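Local coordinates for bromo domain-containing protein (Trypanosoma cruzi, PDB 6NEY) that carries a bromodomain near its N terminus and so probably recognises acetylated lysine, as members of this family do in chromatin-associated proteins, at residues K8-E13 / T118-G123; G29-D34 / K82-N87; M33-V38 / Q44-V49; N87-N92 / P97-A102. All coordinates share one frame; numbering follows the deposited sequence.

Interaction 1: K8-E13 / T118-G123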
# COMPACT_ATOMS: atom_id res chain seq x y z
N LYS A 8 -10.54 4.77 16.72
CA LYS A 8 -10.69 4.79 15.24
C LYS A 8 -10.20 6.15 14.74
O LYS A 8 -10.96 7.17 14.79
CB LYS A 8 -12.12 4.51 14.81
CG LYS A 8 -12.25 4.32 13.32
CD LYS A 8 -13.67 4.29 12.83
CE LYS A 8 -13.73 4.07 11.34
NZ LYS A 8 -14.99 3.40 10.94
N PHE A 9 -8.97 6.20 14.26
CA PHE A 9 -8.32 7.48 13.91
C PHE A 9 -8.83 7.93 12.54
O PHE A 9 -8.81 9.11 12.30
CB PHE A 9 -6.80 7.37 13.91
CG PHE A 9 -6.22 7.26 15.29
CD1 PHE A 9 -6.04 8.39 16.07
CD2 PHE A 9 -5.88 6.02 15.82
CE1 PHE A 9 -5.52 8.29 17.35
CE2 PHE A 9 -5.38 5.92 17.11
CZ PHE A 9 -5.20 7.06 17.87
N TYR A 10 -9.24 7.01 11.66
CA TYR A 10 -9.34 7.32 10.22
C TYR A 10 -10.62 6.78 9.61
O TYR A 10 -10.96 5.61 9.76
CB TYR A 10 -8.11 6.81 9.46
CG TYR A 10 -6.80 7.28 10.01
CD1 TYR A 10 -6.53 8.63 10.14
CD2 TYR A 10 -5.83 6.39 10.44
CE1 TYR A 10 -5.32 9.09 10.64
CE2 TYR A 10 -4.61 6.83 10.93
CZ TYR A 10 -4.36 8.18 11.03
OH TYR A 10 -3.18 8.64 11.54
N PRO A 11 -11.34 7.60 8.82
CA PRO A 11 -12.53 7.12 8.12
C PRO A 11 -12.12 6.21 6.96
O PRO A 11 -11.18 6.53 6.25
CB PRO A 11 -13.26 8.38 7.62
CG PRO A 11 -12.32 9.54 7.90
CD PRO A 11 -11.04 9.01 8.53
N GLU A 12 -12.81 5.07 6.80
CA GLU A 12 -12.53 4.12 5.69
C GLU A 12 -12.55 4.87 4.36
O GLU A 12 -11.71 4.57 3.49
CB GLU A 12 -13.55 2.98 5.68
CG GLU A 12 -13.35 1.98 6.77
CD GLU A 12 -13.72 2.48 8.15
OE1 GLU A 12 -14.59 3.41 8.26
OE2 GLU A 12 -13.10 1.97 9.11
N GLU A 13 -13.46 5.83 4.19
CA GLU A 13 -13.63 6.52 2.89
C GLU A 13 -12.32 7.23 2.51
O GLU A 13 -11.94 7.22 1.33
CB GLU A 13 -14.82 7.47 2.95
CG GLU A 13 -16.16 6.76 3.19
CD GLU A 13 -16.59 6.50 4.63
OE1 GLU A 13 -15.75 6.66 5.58
OE2 GLU A 13 -17.79 6.10 4.81
N THR A 118 -0.00 13.18 9.17
CA THR A 118 0.34 14.53 9.69
C THR A 118 -0.88 15.46 9.64
O THR A 118 -1.18 16.11 10.68
CB THR A 118 1.54 15.13 8.96
OG1 THR A 118 2.59 14.20 9.23
CG2 THR A 118 1.86 16.52 9.45
N LYS A 119 -1.56 15.54 8.50
CA LYS A 119 -2.79 16.37 8.34
C LYS A 119 -3.82 15.99 9.41
O LYS A 119 -4.38 16.92 10.09
CB LYS A 119 -3.36 16.22 6.93
CG LYS A 119 -4.31 17.33 6.53
CD LYS A 119 -5.77 17.03 6.67
CE LYS A 119 -6.57 18.32 6.78
NZ LYS A 119 -7.88 18.21 6.11
N LYS A 120 -4.10 14.70 9.56
CA LYS A 120 -5.18 14.20 10.45
C LYS A 120 -4.82 14.56 11.90
O LYS A 120 -5.69 15.06 12.63
CB LYS A 120 -5.39 12.70 10.28
CG LYS A 120 -5.93 12.27 8.93
CD LYS A 120 -7.26 12.87 8.52
CE LYS A 120 -8.45 12.31 9.27
NZ LYS A 120 -9.72 12.93 8.81
N ALA A 121 -3.55 14.35 12.28
CA ALA A 121 -3.04 14.66 13.64
C ALA A 121 -3.21 16.14 13.90
O ALA A 121 -3.64 16.49 15.02
CB ALA A 121 -1.59 14.23 13.77
N GLY A 122 -2.86 16.99 12.92
CA GLY A 122 -2.96 18.45 13.03
C GLY A 122 -4.36 18.88 13.43
O GLY A 122 -4.50 19.69 14.36
N GLY A 123 -5.38 18.31 12.79
CA GLY A 123 -6.79 18.64 13.08
C GLY A 123 -7.25 18.03 14.39
O GLY A 123 -7.88 18.73 15.20
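In both Y10 and K120 the first torsion sets CG beside the backbone N (chi1 -54° and -66°), and in K120 the bends at chi2 and chi3 then turn the chain away from the ring edge, toward P11 and E14. The lysine and the tyrosine run alongside each other, pointing opposite ways. The touching is done by the base of the lysine: K120 CB lies 3.6 Å from Y10 CE1, in the plane of the ring and at its edge, and K120 CG follows 3.9 Å from Y10 CD1. Over the centre of one face of the same ring sits F9 CB, and the hydroxyl of Y10 is hydrogen-bonded to the backbone oxygen of V72, which pins the far end of the phenol. Farther out, K120 NZ comes to 4.1 Å from P11 CD, while the ammonium group itself makes a salt bridge to E14. Within 8-13, K8 NZ reaches the syn lone pair of E12 OE1 at 2.7 Å, and K8 has a second salt-bridge partner in E66. P11 occupies the N-cap position of helix 12-21. The contact therefore lays the lead-in to that first helix against the C-terminal part of helix 97-124, where Y116 adds a second tyrosine ring beside Y10, while backbone hydrogen bonds from F9 and Y10 to S69 tie the lead-in to the loop before helix 75-92.

Interaction 2: G29-D34 / K82-N87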
# COMPACT_ATOMS: atom_id res chain seq x y z
N GLY A 29 1.03 -0.29 -13.77
CA GLY A 29 0.18 -1.32 -13.17
C GLY A 29 0.97 -2.30 -12.32
O GLY A 29 0.41 -3.32 -11.95
N LEU A 30 2.23 -1.99 -12.01
CA LEU A 30 3.13 -2.94 -11.31
C LEU A 30 2.49 -3.37 -9.99
O LEU A 30 2.53 -4.55 -9.67
CB LEU A 30 4.48 -2.25 -11.10
CG LEU A 30 5.61 -3.06 -10.47
CD1 LEU A 30 5.80 -4.41 -11.16
CD2 LEU A 30 6.90 -2.24 -10.55
N PHE A 31 1.86 -2.44 -9.26
CA PHE A 31 1.30 -2.72 -7.91
C PHE A 31 -0.23 -2.80 -7.96
O PHE A 31 -0.83 -3.06 -6.91
CB PHE A 31 1.85 -1.68 -6.92
CG PHE A 31 3.35 -1.75 -6.87
CD1 PHE A 31 3.97 -2.87 -6.34
CD2 PHE A 31 4.14 -0.76 -7.45
CE1 PHE A 31 5.36 -2.97 -6.31
CE2 PHE A 31 5.52 -0.88 -7.45
CZ PHE A 31 6.12 -1.98 -6.88
N SER A 32 -0.87 -2.55 -9.10
CA SER A 32 -2.35 -2.51 -9.12
C SER A 32 -2.88 -3.74 -9.87
O SER A 32 -4.04 -4.09 -9.62
CB SER A 32 -2.87 -1.24 -9.69
OG SER A 32 -2.16 -0.87 -10.87
N MET A 33 -2.05 -4.35 -10.72
CA MET A 33 -2.43 -5.58 -11.46
C MET A 33 -2.62 -6.72 -10.46
O MET A 33 -1.95 -6.73 -9.39
CB MET A 33 -1.40 -5.96 -12.54
CG MET A 33 -0.18 -6.73 -12.05
SD MET A 33 0.84 -7.34 -13.46
CE MET A 33 2.00 -5.98 -13.66
N ASP A 34 -3.52 -7.64 -10.78
CA ASP A 34 -3.73 -8.90 -10.03
C ASP A 34 -2.82 -9.95 -10.66
O ASP A 34 -3.19 -10.50 -11.73
CB ASP A 34 -5.22 -9.26 -10.05
CG ASP A 34 -5.58 -10.48 -9.21
OD1 ASP A 34 -4.66 -11.24 -8.85
OD2 ASP A 34 -6.79 -10.64 -8.94
N LYS A 82 5.26 -2.19 1.92
CA LYS A 82 6.61 -2.79 1.99
C LYS A 82 6.59 -4.18 1.34
O LYS A 82 7.60 -4.56 0.67
CB LYS A 82 7.08 -2.96 3.43
CG LYS A 82 8.54 -3.39 3.53
N LEU A 83 5.55 -4.96 1.62
CA LEU A 83 5.46 -6.36 1.14
C LEU A 83 5.32 -6.36 -0.39
O LEU A 83 6.03 -7.14 -1.02
CB LEU A 83 4.27 -7.06 1.82
CG LEU A 83 4.02 -8.50 1.39
CD1 LEU A 83 5.14 -9.42 1.85
CD2 LEU A 83 2.68 -8.98 1.90
N MET A 84 4.41 -5.55 -0.96
CA MET A 84 4.25 -5.39 -2.43
C MET A 84 5.61 -5.10 -3.08
O MET A 84 5.93 -5.69 -4.12
CB MET A 84 3.40 -4.17 -2.78
CG MET A 84 1.96 -4.39 -2.92
SD MET A 84 1.24 -2.71 -2.97
CE MET A 84 0.12 -2.91 -1.59
N VAL A 85 6.34 -4.14 -2.51
CA VAL A 85 7.63 -3.64 -3.05
C VAL A 85 8.65 -4.79 -2.97
O VAL A 85 9.25 -5.15 -4.01
CB VAL A 85 8.06 -2.37 -2.26
CG1 VAL A 85 9.51 -1.97 -2.50
CG2 VAL A 85 7.13 -1.21 -2.58
N ASN A 86 8.75 -5.43 -1.80
CA ASN A 86 9.78 -6.48 -1.57
C ASN A 86 9.48 -7.69 -2.46
O ASN A 86 10.43 -8.28 -2.99
CB ASN A 86 9.91 -6.80 -0.08
CG ASN A 86 10.53 -5.66 0.69
N ASN A 87 8.21 -8.03 -2.66
CA ASN A 87 7.78 -9.11 -3.59
C ASN A 87 8.20 -8.79 -5.03
O ASN A 87 8.62 -9.71 -5.75
CB ASN A 87 6.28 -9.35 -3.50
CG ASN A 87 5.92 -10.11 -2.24
OD1 ASN A 87 6.79 -10.53 -1.48
ND2 ASN A 87 4.62 -10.28 -2.02
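F31 sends its ring edge-on into helix 75-92, and the side chain of M84 crosses it obliquely. Atom CE1 at the leading rim of F31 lies 3.5 Å from M84 O, with that carbonyl oxygen close to the ring plane, so the positively polarised C-H edge faces the oxygen and the pi cloud does not. Beside it, F31 CD1 packs on M84 CB at 3.8 Å. Its chi1 and extended chi2 carry the methionine sulfur alongside the root of the phenylalanine, the chi3 bend turning only CE: M84 SD is 4.1 Å from F31 CB and 5.3 Å from the ring centroid, 57° off the ring normal. This is a Met-aromatic contact of oblique geometry, with the sulfur neither squarely over the face nor at the edge. The phenylalanine belongs to the long connection between the first two helices of the bromodomain bundle, the ZA loop, which here folds back onto the third helix. Its backbone is curled by a hydrogen bond of 2.9 Å from M33 N to G29 O. One face of the F31 ring carries L30 CG, offset toward the rim, and the ring of F105 from helix 97-124 stacks with F31. On the helix side V85 also packs on the ring, its CA 4.0 Å from F31 CE1. M84 also touches L56, at the start of helix 56-64, and a backbone hydrogen bond joins F31 to that same residue.

Interaction 3: M33-V38 / Q44-V49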
# COMPACT_ATOMS: atom_id res chain seq x y z
N MET A 33 -2.05 -4.35 -10.72
CA MET A 33 -2.43 -5.58 -11.46
C MET A 33 -2.62 -6.72 -10.46
O MET A 33 -1.95 -6.73 -9.39
CB MET A 33 -1.40 -5.96 -12.54
CG MET A 33 -0.18 -6.73 -12.05
SD MET A 33 0.84 -7.34 -13.46
CE MET A 33 2.00 -5.98 -13.66
N ASP A 34 -3.52 -7.64 -10.78
CA ASP A 34 -3.73 -8.90 -10.03
C ASP A 34 -2.82 -9.95 -10.66
O ASP A 34 -3.19 -10.50 -11.73
CB ASP A 34 -5.22 -9.26 -10.05
CG ASP A 34 -5.58 -10.48 -9.21
OD1 ASP A 34 -4.66 -11.24 -8.85
OD2 ASP A 34 -6.79 -10.64 -8.94
N VAL A 35 -1.64 -10.18 -10.07
CA VAL A 35 -0.49 -10.86 -10.75
C VAL A 35 -1.01 -12.19 -11.30
O VAL A 35 -0.86 -12.45 -12.52
CB VAL A 35 0.71 -11.05 -9.80
CG1 VAL A 35 1.79 -11.97 -10.37
CG2 VAL A 35 1.31 -9.70 -9.40
N LEU A 36 -1.66 -12.98 -10.45
CA LEU A 36 -2.04 -14.39 -10.77
C LEU A 36 -3.36 -14.42 -11.56
O LEU A 36 -3.80 -15.54 -11.85
CB LEU A 36 -2.12 -15.19 -9.46
CG LEU A 36 -0.78 -15.51 -8.81
CD1 LEU A 36 -0.93 -16.53 -7.69
CD2 LEU A 36 0.24 -16.01 -9.83
N VAL A 37 -3.94 -13.26 -11.91
CA VAL A 37 -4.99 -13.12 -12.97
C VAL A 37 -4.33 -12.86 -14.33
O VAL A 37 -4.71 -13.53 -15.30
CB VAL A 37 -6.02 -12.02 -12.63
CG1 VAL A 37 -6.90 -11.69 -13.83
CG2 VAL A 37 -6.88 -12.40 -11.43
N VAL A 38 -3.37 -11.93 -14.40
CA VAL A 38 -2.66 -11.57 -15.67
C VAL A 38 -1.79 -12.76 -16.09
O VAL A 38 -1.75 -13.07 -17.30
CB VAL A 38 -1.83 -10.28 -15.53
CG1 VAL A 38 -1.22 -9.85 -16.86
CG2 VAL A 38 -2.64 -9.14 -14.93
N GLN A 44 2.63 -21.34 -8.84
CA GLN A 44 3.57 -22.15 -8.01
C GLN A 44 4.85 -21.34 -7.72
O GLN A 44 5.17 -21.14 -6.52
CB GLN A 44 3.95 -23.46 -8.71
CG GLN A 44 4.85 -24.36 -7.87
N GLU A 45 5.56 -20.92 -8.77
CA GLU A 45 6.85 -20.20 -8.67
C GLU A 45 6.65 -18.92 -7.85
O GLU A 45 7.48 -18.65 -6.94
CB GLU A 45 7.38 -19.83 -10.05
CG GLU A 45 8.84 -19.40 -10.04
CD GLU A 45 9.30 -18.62 -11.26
OE1 GLU A 45 8.48 -18.42 -12.19
OE2 GLU A 45 10.47 -18.21 -11.29
N TYR A 46 5.58 -18.18 -8.14
CA TYR A 46 5.27 -16.89 -7.48
C TYR A 46 4.99 -17.13 -5.99
O TYR A 46 5.52 -16.34 -5.17
CB TYR A 46 4.11 -16.14 -8.12
CG TYR A 46 4.06 -14.71 -7.64
CD1 TYR A 46 5.12 -13.86 -7.90
CD2 TYR A 46 3.03 -14.24 -6.84
CE1 TYR A 46 5.13 -12.55 -7.44
CE2 TYR A 46 3.03 -12.94 -6.37
CZ TYR A 46 4.09 -12.09 -6.66
OH TYR A 46 4.10 -10.81 -6.20
N THR A 47 4.21 -18.16 -5.64
CA THR A 47 3.77 -18.42 -4.24
C THR A 47 4.93 -19.08 -3.48
O THR A 47 4.97 -18.93 -2.24
CB THR A 47 2.45 -19.20 -4.17
OG1 THR A 47 2.65 -20.47 -4.79
CG2 THR A 47 1.30 -18.47 -4.82
N ARG A 48 5.85 -19.73 -4.20
CA ARG A 48 7.13 -20.26 -3.67
C ARG A 48 8.02 -19.09 -3.21
O ARG A 48 8.33 -19.02 -2.01
CB ARG A 48 7.83 -21.10 -4.75
N VAL A 49 8.40 -18.21 -4.14
CA VAL A 49 9.34 -17.07 -3.87
C VAL A 49 8.65 -16.02 -2.97
O VAL A 49 9.37 -15.40 -2.15
CB VAL A 49 9.83 -16.43 -5.19
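V35 places its CG1 methyl squarely over one face of the Y46 ring, 4.2 Å from the centroid and only 6° off the ring normal, which makes a CH-pi contact with the methyl above the middle of the ring. L36, the next residue, works from the other end of the tyrosine: its CD2 lies 4.2 Å from Y46 CB, while its second branch, CD1, reaches T47 CG2 at 4.1 Å. The leucine and threonine side chains stand roughly perpendicular. In T47 a chi1 of 62° sets CG2 beside the backbone N, where it meets the leucine, and OG1 is hydrogen-bonded to the backbone oxygen of E43, one helical turn back. The short helix 35-38, which presents V35 and L36, starts at D34, its N-cap residue, whose O accepts from both V37 N and V38 N. Both helices lie within the ZA loop, and Y46 in turn meets F91 of helix 75-92 edge-to-face. Across the two segments the chemistry is apolar, methyl groups against a ring and against one another at van der Waals distances, so the fit probably depends on shape and on exclusion of water more than on directed bonds.

Interaction 4: N87-N92 / P97-A102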
# COMPACT_ATOMS: atom_id res chain seq x y z
N ASN A 87 8.21 -8.03 -2.66
CA ASN A 87 7.78 -9.11 -3.59
C ASN A 87 8.20 -8.79 -5.03
O ASN A 87 8.62 -9.71 -5.75
CB ASN A 87 6.28 -9.35 -3.50
CG ASN A 87 5.92 -10.11 -2.24
OD1 ASN A 87 6.79 -10.53 -1.48
ND2 ASN A 87 4.62 -10.28 -2.02
N CYS A 88 8.10 -7.53 -5.44
CA CYS A 88 8.57 -7.07 -6.77
C CYS A 88 10.08 -7.33 -6.88
O CYS A 88 10.51 -7.89 -7.90
CB CYS A 88 8.19 -5.62 -6.98
SG CYS A 88 8.70 -5.01 -8.59
N TYR A 89 10.86 -6.97 -5.87
CA TYR A 89 12.34 -7.12 -5.87
C TYR A 89 12.71 -8.60 -5.85
O TYR A 89 13.60 -9.00 -6.62
CB TYR A 89 12.98 -6.45 -4.66
CG TYR A 89 12.90 -4.95 -4.62
CD1 TYR A 89 13.02 -4.18 -5.77
CD2 TYR A 89 12.77 -4.30 -3.41
CE1 TYR A 89 12.96 -2.79 -5.71
CE2 TYR A 89 12.71 -2.92 -3.34
CZ TYR A 89 12.79 -2.17 -4.49
OH TYR A 89 12.72 -0.81 -4.38
N ARG A 90 12.03 -9.38 -5.03
CA ARG A 90 12.38 -10.82 -4.83
C ARG A 90 12.04 -11.58 -6.12
O ARG A 90 12.84 -12.47 -6.50
CB ARG A 90 11.69 -11.36 -3.58
CG ARG A 90 12.46 -11.07 -2.30
N PHE A 91 10.96 -11.21 -6.82
CA PHE A 91 10.47 -11.94 -8.01
C PHE A 91 11.11 -11.41 -9.30
O PHE A 91 11.52 -12.26 -10.11
CB PHE A 91 8.94 -11.94 -8.09
CG PHE A 91 8.43 -13.01 -9.03
CD1 PHE A 91 8.48 -14.35 -8.65
CD2 PHE A 91 8.01 -12.70 -10.31
CE1 PHE A 91 8.04 -15.34 -9.52
CE2 PHE A 91 7.57 -13.69 -11.17
CZ PHE A 91 7.58 -15.01 -10.77
N ASN A 92 11.21 -10.09 -9.50
CA ASN A 92 11.68 -9.44 -10.76
C ASN A 92 13.14 -9.01 -10.64
O ASN A 92 13.72 -8.63 -11.68
CB ASN A 92 10.86 -8.20 -11.12
CG ASN A 92 9.39 -8.50 -11.28
OD1 ASN A 92 8.53 -7.75 -10.79
ND2 ASN A 92 9.08 -9.58 -11.97
N PRO A 97 14.25 -1.56 -14.99
CA PRO A 97 13.21 -0.54 -14.97
C PRO A 97 12.12 -0.82 -13.93
O PRO A 97 11.62 0.13 -13.37
CB PRO A 97 12.62 -0.54 -16.38
CG PRO A 97 13.70 -1.16 -17.22
CD PRO A 97 14.39 -2.16 -16.33
N LEU A 98 11.73 -2.09 -13.72
CA LEU A 98 10.64 -2.43 -12.78
C LEU A 98 11.15 -2.15 -11.35
O LEU A 98 10.37 -1.65 -10.54
CB LEU A 98 10.20 -3.89 -12.94
CG LEU A 98 9.52 -4.26 -14.27
CD1 LEU A 98 9.04 -5.71 -14.25
CD2 LEU A 98 8.33 -3.34 -14.56
N ALA A 99 12.39 -2.53 -11.03
CA ALA A 99 12.95 -2.31 -9.68
C ALA A 99 13.05 -0.80 -9.44
O ALA A 99 12.77 -0.40 -8.30
CB ALA A 99 14.28 -3.00 -9.51
N ASN A 100 13.35 -0.02 -10.48
CA ASN A 100 13.44 1.47 -10.39
C ASN A 100 12.06 2.02 -10.08
O ASN A 100 11.94 2.93 -9.27
CB ASN A 100 13.98 2.12 -11.67
CG ASN A 100 15.44 1.79 -11.92
OD1 ASN A 100 16.13 1.29 -11.03
ND2 ASN A 100 15.91 2.10 -13.12
N ILE A 101 11.02 1.48 -10.73
CA ILE A 101 9.63 1.88 -10.41
C ILE A 101 9.34 1.53 -8.96
O ILE A 101 8.77 2.34 -8.28
CB ILE A 101 8.62 1.23 -11.37
CG1 ILE A 101 8.74 1.82 -12.78
CG2 ILE A 101 7.22 1.34 -10.81
CD1 ILE A 101 8.00 1.02 -13.85
N ALA A 102 9.66 0.32 -8.51
CA ALA A 102 9.32 -0.12 -7.14
C ALA A 102 9.93 0.85 -6.12
O ALA A 102 9.21 1.23 -5.15
CB ALA A 102 9.80 -1.52 -6.87
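The turn between the last two helices of a bromodomain, the BC loop, links two antiparallel helices into a hairpin, and here Y89, C88 and N92 on its first arm meet A99, A102 and L98 on its second. The local axes of 87-92 and 97-102 run at 169° to each other and approach to 9.7 Å. Y89 is the main bridge. With CG set beside the backbone N (chi1 -68°), its ring reaches over to the second helix and brings CE1 to 3.5 Å from A99 O, the oxygen lying near the ring plane at its edge. The same CE1 is 3.6 Å from A102 CB, and A99 CB touches it at 4.0 Å, so one corner of the phenol sits among two alanines and a main-chain carbonyl. Beyond it, the hydroxyl oxygen of Y89 passes 3.7 Å from A102 C. On the neighbouring flank C88, whose SG is anti to the backbone N (chi1 -179°), directs its sulfur to A102 CB at 4.0 Å; A102 is thus gripped by a thiol and an aromatic ring together. Nearer the turn, N92 OD1 lies against L98 CD1, also at 4.0 Å, so this carboxamide oxygen borders a leucine methyl. Elsewhere on the first arm, N87 donates to the backbone oxygen of K52. N92 probably corresponds to the conserved asparagine that, in canonical bromodomains, lies at the end of the third helix and hydrogen-bonds the acetyl-lysine carbonyl, an arrangement typical of the BC end of this left-handed four-helix bundle.

Overall arrangement
From the N terminus, interaction 1 opens first and closes last, its segments 105 residues apart, so it ties the two ends of the chain together, and the other three all fall within its span. Interaction 2 opens in the ZA loop and closes on helix 75-92; interaction 3 starts from the same stretch, sharing M33 and D34, and closes within that span as a local fold of the loop. Interaction 4 follows in series, beginning at N87, where interaction 2 ends, and bridging helices 75-92 and 97-124. Interactions 2, 3 and 4 touch one another at one end of the molecule; interaction 1 lies across the chain's centre, about 31 Å from interaction 4, centre to centre.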